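Local structure of polyhedrin (5A9C) at residues N89-W92 against T93-R96; I22-R25 against Q26-A30; F182-E185 against S186-I189. The protein probably forms the crystalline matrix of the occlusion bodies (polyhedra) in which an insect cypovirus is embedded, here lacking one domain of the natural protein. All coordinates share one frame; numbering follows the deposited sequence.

Interaction 1 (N89-W92 against T93-R96)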
ATOM      1  N   ASN A  89     -12.970  13.880 -11.562  1.00 17.14           N
ATOM      2  CA  ASN A  89     -12.194  14.357 -12.697  1.00 15.48           C
ATOM      3  C   ASN A  89     -11.233  13.284 -13.199  1.00 17.61           C
ATOM      4  O   ASN A  89     -10.016  13.475 -13.228  1.00 20.99           O
ATOM      5  CB  ASN A  89     -11.423  15.619 -12.304  1.00 25.48           C
ATOM      6  CG  ASN A  89     -10.693  16.246 -13.472  1.00 25.57           C
ATOM      7  OD1 ASN A  89     -11.083  16.080 -14.626  1.00 21.09           O
ATOM      8  ND2 ASN A  89      -9.625  16.979 -13.177  1.00 29.58           N
ATOM      9  N   ILE A  90     -11.794  12.147 -13.593  1.00 15.92           N
ATOM     10  CA  ILE A  90     -10.996  11.012 -14.028  1.00 17.57           C
ATOM     11  C   ILE A  90     -10.674  11.077 -15.517  1.00 20.26           C
ATOM     12  O   ILE A  90     -11.512  11.470 -16.328  1.00 25.32           O
ATOM     13  CB  ILE A  90     -11.706   9.685 -13.698  1.00 17.98           C
ATOM     14  CG1 ILE A  90     -11.866   9.546 -12.180  1.00 18.42           C
ATOM     15  CG2 ILE A  90     -10.939   8.501 -14.278  1.00 16.19           C
ATOM     16  CD1 ILE A  90     -12.588   8.289 -11.742  1.00 22.46           C
ATOM     17  N   ASP A  91      -9.445  10.704 -15.859  1.00 23.48           N
ATOM     18  CA  ASP A  91      -9.023  10.579 -17.248  1.00 20.65           C
ATOM     19  C   ASP A  91      -9.689   9.348 -17.856  1.00 20.61           C
ATOM     20  O   ASP A  91      -9.248   8.220 -17.634  1.00 20.48           O
ATOM     21  CB  ASP A  91      -7.497  10.461 -17.312  1.00 17.42           C
ATOM     22  CG  ASP A  91      -6.981  10.235 -18.721  1.00 29.27           C
ATOM     23  OD1 ASP A  91      -7.760  10.388 -19.684  1.00 28.54           O
ATOM     24  OD2 ASP A  91      -5.782   9.913 -18.862  1.00 41.48           O
ATOM     25  N   TRP A  92     -10.759   9.570 -18.614  1.00 18.67           N
ATOM     26  CA  TRP A  92     -11.565   8.475 -19.148  1.00 20.84           C
ATOM     27  C   TRP A  92     -10.870   7.701 -20.264  1.00 24.50           C
ATOM     28  O   TRP A  92     -11.334   6.631 -20.662  1.00 28.88           O
ATOM     29  CB  TRP A  92     -12.920   8.986 -19.638  1.00 22.31           C
ATOM     30  CG  TRP A  92     -13.726   9.664 -18.573  1.00 33.16           C
ATOM     31  CD1 TRP A  92     -14.231  10.930 -18.609  1.00 30.82           C
ATOM     32  CD2 TRP A  92     -14.110   9.114 -17.306  1.00 26.39           C
ATOM     33  NE1 TRP A  92     -14.912  11.202 -17.448  1.00 32.87           N
ATOM     34  CE2 TRP A  92     -14.853  10.104 -16.630  1.00 32.70           C
ATOM     35  CE3 TRP A  92     -13.904   7.881 -16.679  1.00 18.66           C
ATOM     36  CZ2 TRP A  92     -15.387   9.900 -15.358  1.00 22.84           C
ATOM     37  CZ3 TRP A  92     -14.436   7.681 -15.418  1.00 19.49           C
ATOM     38  CH2 TRP A  92     -15.168   8.685 -14.771  1.00 25.73           C
ATOM     39  N   THR A  93      -9.767   8.240 -20.767  1.00 24.90           N
ATOM     40  CA  THR A  93      -9.013   7.561 -21.815  1.00 24.53           C
ATOM     41  C   THR A  93      -8.067   6.516 -21.229  1.00 37.26           C
ATOM     42  O   THR A  93      -7.541   5.672 -21.952  1.00 34.33           O
ATOM     43  CB  THR A  93      -8.215   8.550 -22.680  1.00 25.91           C
ATOM     44  OG1 THR A  93      -7.167   9.140 -21.901  1.00 32.64           O
ATOM     45  CG2 THR A  93      -9.128   9.643 -23.217  1.00 34.86           C
ATOM     46  N   ARG A  94      -7.858   6.573 -19.916  1.00 18.07           N
ATOM     47  CA  ARG A  94      -6.973   5.621 -19.248  1.00 19.20           C
ATOM     48  C   ARG A  94      -7.667   4.807 -18.156  1.00 16.94           C
ATOM     49  O   ARG A  94      -7.103   3.840 -17.647  1.00 23.13           O
ATOM     50  CB  ARG A  94      -5.738   6.332 -18.682  1.00 22.73           C
ATOM     51  CG  ARG A  94      -4.771   6.826 -19.750  1.00 25.73           C
ATOM     52  CD  ARG A  94      -3.536   7.463 -19.132  1.00 49.91           C
ATOM     53  NE  ARG A  94      -2.597   7.932 -20.147  1.00 45.66           N
ATOM     54  CZ  ARG A  94      -2.632   9.144 -20.693  1.00 65.22           C
ATOM     55  NH1 ARG A  94      -3.565  10.011 -20.325  1.00 36.74           N
ATOM     56  NH2 ARG A  94      -1.736   9.488 -21.608  1.00 55.70           N
ATOM     57  N   ALA A  95      -8.885   5.194 -17.796  1.00 20.78           N
ATOM     58  CA  ALA A  95      -9.645   4.447 -16.800  1.00 13.30           C
ATOM     59  C   ALA A  95      -9.896   3.029 -17.303  1.00 23.99           C
ATOM     60  O   ALA A  95     -10.261   2.832 -18.466  1.00 19.58           O
ATOM     61  CB  ALA A  95     -10.961   5.149 -16.493  1.00 17.85           C
ATOM     62  N   ARG A  96      -9.709   2.040 -16.436  1.00 18.70           N
ATOM     63  CA  ARG A  96      -9.820   0.652 -16.877  1.00 15.76           C
ATOM     64  C   ARG A  96     -10.081  -0.346 -15.753  1.00 16.69           C
ATOM     65  O   ARG A  96      -9.840  -0.069 -14.577  1.00 19.57           O
ATOM     66  CB  ARG A  96      -8.549   0.242 -17.623  1.00 15.39           C
ATOM     67  CG  ARG A  96      -7.331   0.145 -16.724  1.00 21.98           C
ATOM     68  CD  ARG A  96      -6.049   0.051 -17.528  1.00 20.52           C
ATOM     69  NE  ARG A  96      -5.723   1.308 -18.187  1.00 20.08           N
ATOM     70  CZ  ARG A  96      -4.590   1.531 -18.845  1.00 21.04           C
ATOM     71  NH1 ARG A  96      -3.674   0.576 -18.932  1.00 22.86           N
ATOM     72  NH2 ARG A  96      -4.371   2.709 -19.414  1.00 22.03           N
TER
HETATM   73  O   HOH W   1     -10.928   3.981 -20.751  1.00 22.14           O

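Interaction 2 (I22-R25 against Q26-A30)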
ATOM      1  N   ILE A  22     -25.432  28.962  -8.776  1.00 15.76           N
ATOM      2  CA  ILE A  22     -23.986  28.969  -8.582  1.00 18.67           C
ATOM      3  C   ILE A  22     -23.548  27.847  -7.648  1.00 17.95           C
ATOM      4  O   ILE A  22     -22.495  27.240  -7.847  1.00 24.30           O
ATOM      5  CB  ILE A  22     -23.494  30.321  -8.040  1.00 32.54           C
ATOM      6  CG1 ILE A  22     -23.629  31.390  -9.123  1.00 39.41           C
ATOM      7  CG2 ILE A  22     -22.047  30.217  -7.589  1.00 36.04           C
ATOM      8  CD1 ILE A  22     -22.817  31.103 -10.368  1.00 47.74           C
ATOM      9  N   ILE A  23     -24.361  27.575  -6.631  1.00 21.24           N
ATOM     10  CA  ILE A  23     -24.083  26.486  -5.699  1.00 27.71           C
ATOM     11  C   ILE A  23     -24.131  25.142  -6.419  1.00 22.26           C
ATOM     12  O   ILE A  23     -23.276  24.281  -6.201  1.00 22.82           O
ATOM     13  CB  ILE A  23     -25.067  26.492  -4.515  1.00 18.61           C
ATOM     14  CG1 ILE A  23     -24.720  27.628  -3.546  1.00 22.34           C
ATOM     15  CG2 ILE A  23     -25.044  25.156  -3.782  1.00 16.73           C
ATOM     16  CD1 ILE A  23     -25.791  27.905  -2.529  1.00 26.98           C
ATOM     17  N   THR A  24     -25.132  24.970  -7.281  1.00 19.84           N
ATOM     18  CA  THR A  24     -25.248  23.758  -8.080  1.00 20.21           C
ATOM     19  C   THR A  24     -24.023  23.613  -8.981  1.00 20.16           C
ATOM     20  O   THR A  24     -23.418  22.546  -9.049  1.00 18.41           O
ATOM     21  CB  THR A  24     -26.534  23.757  -8.941  1.00 12.36           C
ATOM     22  OG1 THR A  24     -27.674  24.018  -8.110  1.00 18.31           O
ATOM     23  CG2 THR A  24     -26.719  22.409  -9.626  1.00 19.21           C
ATOM     24  N   ARG A  25     -23.663  24.697  -9.662  1.00 19.23           N
ATOM     25  CA  ARG A  25     -22.488  24.711 -10.531  1.00 25.05           C
ATOM     26  C   ARG A  25     -21.222  24.411  -9.743  1.00 21.70           C
ATOM     27  O   ARG A  25     -20.369  23.648 -10.190  1.00 14.82           O
ATOM     28  CB  ARG A  25     -22.341  26.071 -11.216  1.00 22.81           C
ATOM     29  CG  ARG A  25     -23.425  26.389 -12.226  1.00 34.48           C
ATOM     30  CD  ARG A  25     -23.301  27.826 -12.706  1.00 47.71           C
ATOM     31  NE  ARG A  25     -24.133  28.084 -13.875  1.00 65.15           N
ATOM     32  CZ  ARG A  25     -23.756  27.826 -15.123  1.00 94.03           C
ATOM     33  NH1 ARG A  25     -22.563  27.296 -15.359  1.00 74.37           N
ATOM     34  NH2 ARG A  25     -24.572  28.093 -16.134  1.00 89.28           N
ATOM     35  N   GLN A  26     -21.106  25.023  -8.570  1.00 18.68           N
ATOM     36  CA  GLN A  26     -19.934  24.849  -7.725  1.00 18.73           C
ATOM     37  C   GLN A  26     -19.755  23.383  -7.346  1.00 21.54           C
ATOM     38  O   GLN A  26     -18.656  22.838  -7.422  1.00 17.38           O
ATOM     39  CB  GLN A  26     -20.067  25.712  -6.469  1.00 17.40           C
ATOM     40  CG  GLN A  26     -18.763  25.991  -5.756  1.00 26.26           C
ATOM     41  CD  GLN A  26     -18.931  27.008  -4.646  1.00 26.28           C
ATOM     42  OE1 GLN A  26     -19.841  26.897  -3.825  1.00 24.50           O
ATOM     43  NE2 GLN A  26     -18.064  28.015  -4.626  1.00 24.00           N
ATOM     44  N   ILE A  27     -20.845  22.744  -6.941  1.00 15.93           N
ATOM     45  CA  ILE A  27     -20.811  21.324  -6.611  1.00 15.30           C
ATOM     46  C   ILE A  27     -20.352  20.476  -7.799  1.00 15.63           C
ATOM     47  O   ILE A  27     -19.584  19.528  -7.638  1.00 21.59           O
ATOM     48  CB  ILE A  27     -22.188  20.840  -6.120  1.00 21.23           C
ATOM     49  CG1 ILE A  27     -22.504  21.460  -4.757  1.00 14.30           C
ATOM     50  CG2 ILE A  27     -22.224  19.319  -6.050  1.00 24.62           C
ATOM     51  CD1 ILE A  27     -23.931  21.239  -4.284  1.00 16.01           C
ATOM     52  N   ASN A  28     -20.820  20.828  -8.993  1.00 17.91           N
ATOM     53  CA  ASN A  28     -20.479  20.082 -10.201  1.00 24.63           C
ATOM     54  C   ASN A  28     -19.068  20.368 -10.701  1.00 21.46           C
ATOM     55  O   ASN A  28     -18.507  19.591 -11.468  1.00 20.75           O
ATOM     56  CB  ASN A  28     -21.487  20.374 -11.317  1.00 17.29           C
ATOM     57  CG  ASN A  28     -22.778  19.596 -11.160  1.00 24.30           C
ATOM     58  OD1 ASN A  28     -22.762  18.393 -10.906  1.00 27.05           O
ATOM     59  ND2 ASN A  28     -23.903  20.281 -11.308  1.00 18.31           N
ATOM     60  N   THR A  29     -18.503  21.489 -10.263  1.00 16.85           N
ATOM     61  CA  THR A  29     -17.212  21.949 -10.760  1.00 14.88           C
ATOM     62  C   THR A  29     -16.072  21.704  -9.772  1.00 20.98           C
ATOM     63  O   THR A  29     -14.921  21.536 -10.171  1.00 18.23           O
ATOM     64  CB  THR A  29     -17.261  23.455 -11.107  1.00 21.26           C
ATOM     65  OG1 THR A  29     -18.299  23.687 -12.066  1.00 24.81           O
ATOM     66  CG2 THR A  29     -15.930  23.919 -11.687  1.00 30.55           C
ATOM     67  N   ALA A  30     -16.393  21.686  -8.482  1.00 21.50           N
ATOM     68  CA  ALA A  30     -15.379  21.489  -7.448  1.00 17.30           C
ATOM     69  C   ALA A  30     -14.496  20.254  -7.676  1.00 15.42           C
ATOM     70  O   ALA A  30     -13.298  20.288  -7.401  1.00 19.58           O
ATOM     71  CB  ALA A  30     -16.023  21.448  -6.062  1.00 16.28           C
TER

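Interaction 3 (F182-E185 against S186-I189)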
ATOM      1  N   PHE A 182     -23.987  -4.602   2.558  1.00 21.18           N
ATOM      2  CA  PHE A 182     -25.391  -4.253   2.388  1.00 25.43           C
ATOM      3  C   PHE A 182     -26.251  -5.509   2.400  1.00 25.36           C
ATOM      4  O   PHE A 182     -25.880  -6.529   1.819  1.00 23.61           O
ATOM      5  CB  PHE A 182     -25.603  -3.505   1.070  1.00 19.37           C
ATOM      6  CG  PHE A 182     -24.808  -2.234   0.957  1.00 16.95           C
ATOM      7  CD1 PHE A 182     -23.533  -2.245   0.414  1.00 25.48           C
ATOM      8  CD2 PHE A 182     -25.341  -1.029   1.381  1.00 19.99           C
ATOM      9  CE1 PHE A 182     -22.804  -1.076   0.302  1.00 32.54           C
ATOM     10  CE2 PHE A 182     -24.616   0.141   1.274  1.00 25.76           C
ATOM     11  CZ  PHE A 182     -23.346   0.118   0.731  1.00 23.56           C
ATOM     12  N   ASN A 183     -27.404  -5.431   3.059  1.00 20.90           N
ATOM     13  CA  ASN A 183     -28.325  -6.563   3.120  1.00 21.80           C
ATOM     14  C   ASN A 183     -29.088  -6.766   1.814  1.00 20.13           C
ATOM     15  O   ASN A 183     -29.337  -7.896   1.402  1.00 26.65           O
ATOM     16  CB  ASN A 183     -29.311  -6.396   4.280  1.00 32.87           C
ATOM     17  CG  ASN A 183     -28.624  -6.363   5.632  1.00 36.27           C
ATOM     18  OD1 ASN A 183     -27.565  -6.962   5.817  1.00 39.54           O
ATOM     19  ND2 ASN A 183     -29.224  -5.658   6.584  1.00 39.05           N
ATOM     20  N   THR A 184     -29.455  -5.664   1.166  1.00 21.00           N
ATOM     21  CA  THR A 184     -30.285  -5.716  -0.035  1.00 29.04           C
ATOM     22  C   THR A 184     -29.824  -4.674  -1.041  1.00 29.23           C
ATOM     23  O   THR A 184     -29.080  -3.761  -0.690  1.00 19.78           O
ATOM     24  CB  THR A 184     -31.761  -5.434   0.297  1.00 22.58           C
ATOM     25  OG1 THR A 184     -31.902  -4.075   0.731  1.00 25.45           O
ATOM     26  CG2 THR A 184     -32.255  -6.366   1.394  1.00 28.04           C
ATOM     27  N   GLU A 185     -30.271  -4.792  -2.289  1.00 17.52           N
ATOM     28  CA  GLU A 185     -29.904  -3.793  -3.291  1.00 16.06           C
ATOM     29  C   GLU A 185     -30.462  -2.415  -2.945  1.00 19.68           C
ATOM     30  O   GLU A 185     -29.840  -1.401  -3.238  1.00 21.93           O
ATOM     31  CB  GLU A 185     -30.352  -4.189  -4.702  1.00 18.32           C
ATOM     32  CG  GLU A 185     -29.602  -3.397  -5.774  1.00 18.29           C
ATOM     33  CD  GLU A 185     -30.186  -3.523  -7.171  1.00 19.52           C
ATOM     34  OE1 GLU A 185     -31.315  -4.033  -7.326  1.00 23.18           O
ATOM     35  OE2 GLU A 185     -29.498  -3.100  -8.125  1.00 22.06           O
ATOM     36  N   SER A 186     -31.641  -2.379  -2.332  1.00 19.54           N
ATOM     37  CA  SER A 186     -32.245  -1.103  -1.964  1.00 23.61           C
ATOM     38  C   SER A 186     -31.290  -0.292  -1.092  1.00 16.64           C
ATOM     39  O   SER A 186     -31.192   0.925  -1.233  1.00 21.26           O
ATOM     40  CB  SER A 186     -33.594  -1.310  -1.263  1.00 24.16           C
ATOM     41  OG  SER A 186     -33.444  -2.070  -0.078  1.00 41.29           O
ATOM     42  N   ASP A 187     -30.577  -0.973  -0.201  1.00 20.05           N
ATOM     43  CA  ASP A 187     -29.584  -0.319   0.643  1.00 18.03           C
ATOM     44  C   ASP A 187     -28.420   0.220  -0.186  1.00 23.10           C
ATOM     45  O   ASP A 187     -27.927   1.324   0.058  1.00 17.69           O
ATOM     46  CB  ASP A 187     -29.064  -1.284   1.709  1.00 19.24           C
ATOM     47  CG  ASP A 187     -30.129  -1.669   2.718  1.00 31.45           C
ATOM     48  OD1 ASP A 187     -31.013  -0.836   2.999  1.00 30.69           O
ATOM     49  OD2 ASP A 187     -30.078  -2.806   3.233  1.00 37.54           O
ATOM     50  N   VAL A 188     -27.981  -0.565  -1.163  1.00 18.76           N
ATOM     51  CA  VAL A 188     -26.917  -0.129  -2.058  1.00 17.22           C
ATOM     52  C   VAL A 188     -27.362   1.115  -2.810  1.00 24.57           C
ATOM     53  O   VAL A 188     -26.632   2.099  -2.894  1.00 20.13           O
ATOM     54  CB  VAL A 188     -26.555  -1.216  -3.086  1.00 16.12           C
ATOM     55  CG1 VAL A 188     -25.511  -0.690  -4.062  1.00 21.33           C
ATOM     56  CG2 VAL A 188     -26.053  -2.467  -2.384  1.00 24.47           C
ATOM     57  N   ILE A 189     -28.575   1.064  -3.348  1.00 18.69           N
ATOM     58  CA  ILE A 189     -29.101   2.149  -4.169  1.00 20.10           C
ATOM     59  C   ILE A 189     -29.186   3.475  -3.412  1.00 23.09           C
ATOM     60  O   ILE A 189     -28.754   4.514  -3.917  1.00 22.03           O
ATOM     61  CB  ILE A 189     -30.476   1.779  -4.755  1.00 30.65           C
ATOM     62  CG1 ILE A 189     -30.334   0.586  -5.706  1.00 23.25           C
ATOM     63  CG2 ILE A 189     -31.093   2.973  -5.468  1.00 29.22           C
ATOM     64  CD1 ILE A 189     -31.649  -0.044  -6.111  1.00 26.80           C
TER
HETATM   65  O   HOH W   2     -27.482  -3.073   4.783  1.00 30.70           O

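Interaction 1 (N89-W92 against T93-R96)
From Asp91 to Arg94 the chain makes a tight type I beta turn, closed by a 3.1 Å hydrogen bond from Arg94 N to Asp91 O, and Ala95 N reaches the same carbonyl in a weak bond. The Asp91 carboxylate works over this corner with both oxygens. Its CG is anti to the backbone N (chi1 176°) and beside the carbonyl carbon, which swings the acid over the residues that follow. OD1 takes two bonds: one of 2.6 Å from Thr93 OG1, on the syn side, and one of 3.1 Å from Thr93 N, which comes from above the carboxylate plane. The latter makes an Asx turn, superposed on the beta turn in the loop that carries the chain from strand 81-87 to strand 96-100, and so from one antiparallel sheet to another. OD2 forms a salt bridge with Arg94 NH1 at 2.7 Å. OD2 lies at the edge of the Arg94 guanidinium, near its plane, although the two flat groups are turned 64° apart. The small methyl of Ala95 points back to the first four residues and touches both Ile90 CG2 and Trp92 CE3, its CB 4.0 Å from each. The Trp92 ring also makes a cation-pi contact with Arg134.

Interaction 2 (I22-R25 against Q26-A30)
Thr29 turns back on Arg25, its hydroxyl OG1 giving a 2.8 Å hydrogen bond to Arg25 O. With OG1 anti to its own carbonyl carbon and beside the backbone N (chi1 -57°), the hydroxyl turns back to the preceding turn; it meets Arg25 O from above the carbonyl plane. Thr29 N adds a weak bond to the same oxygen and also donates to Gln26 O, which Ala30 N reaches as well. In the residues just before, the backbone bonds are straighter: Gln26 N reaches Ile22 O at 2.7 Å, Ile27 N reaches Ile23 O at 3.0 Å and Asn28 N reaches Thr24 O at 3.1 Å.

The side chains ride on this frame in pairs four residues apart. Ile27 crosses Ile23 at a slant, its CD1 lying 4.1 Å from Ile23 CG2; beyond this touch its side chain gives an apolar surface to Ala212 and to Arg111 of the second subunit. Thr24 and Asn28 lie side by side and point the same way, with Thr24 CG2 3.9 Å from Asn28 ND2.

What positions this second pair is partly the body of the chain. Asn28 OD1 accepts from the backbone N of Ala212 and more weakly from His131 NE2, while Thr24 OG1 bonds back to Gln20 O. Residues 26-30 also meet the second subunit: Ala30 O accepts from Arg114 NH2 of that neighbour, and Gln26 packs on its Glu112. Most residues from Ile22 to Ala30 also touch crystal neighbours, consistent with a protein that probably forms crystalline occlusion bodies. The i to i+4 backbone bonds, joined by a threonine hydroxyl bonding back to the i-4 carbonyl, are those of an alpha helix, here the last turns of N-terminal helix 15-29.

Interaction 3 (F182-E185 against S186-I189)
Ser186 meets Thr184 through their hydroxyls, Ser186 OG lying 2.7 Å from Thr184 OG1 in a hydrogen bond whose donor could be either group. Both oxygens sit between the backbone N and the carbonyl carbon of their own residues (chi1 67° for Thr184, 60° for Ser186), and this brings the two short side chains together over the start of the helix.

Asp187 follows, its OD2 standing 3.0 Å from a water that bridges to Asn183 N. The carboxylate lies beside the first turn, where its negative charge would probably suit the helix dipole. Thr184 occupies the N-cap position of helix 185-195, the place where the chain leaves strand 176-182, outermost within this chain in the six-stranded sheet, and turns into the helix. A threonine serves there with both its polar groups: OG1 bonds to Ser186 OG, and O takes weak bonds from the first-turn amides of Asp187 and Val188.

At Val188 the partner is Phe182, whose ring comes up against the helix. Val188 CA lies over one face in a CH-pi contact, 4.2 Å from the centroid and 21° off the normal, and CG2, anti to the carbonyl carbon, packs 3.6 Å from Phe182 CG. Tyr191, one turn on, meets the same phenylalanine edge-to-face, so the buried aromatic joins the strand to the helix.

With Ile189 the helix is fully under way: its N donates to Glu185 O at 2.8 Å, nearly in line with the carbonyl. Its CD1 lies 3.9 Å from Glu185 CD, against the extended acidic chain, whose OE2 is held by the hydroxyl of Tyr199.

In the fold
Interactions 1 and 3 are partly buried and lie on opposite sides of the chain's centre, whereas interaction 2 is a surface contact about 21 Å from that centre. No two of them touch: interactions 1 and 2 come closest, with nearest atoms about 7 Å apart, against about 16 Å for interactions 2 and 3. Nor do they share an element, since 89-96 is a loop between sheets, 22-30 the N-terminal helix and 182-189 a strand-to-helix junction. Chemistry follows place. Acid and arginine pair in the loop, hydroxyls and an aromatic ring serve the junction, and backbone bonding dominates the helix, the one contact that reaches a second subunit.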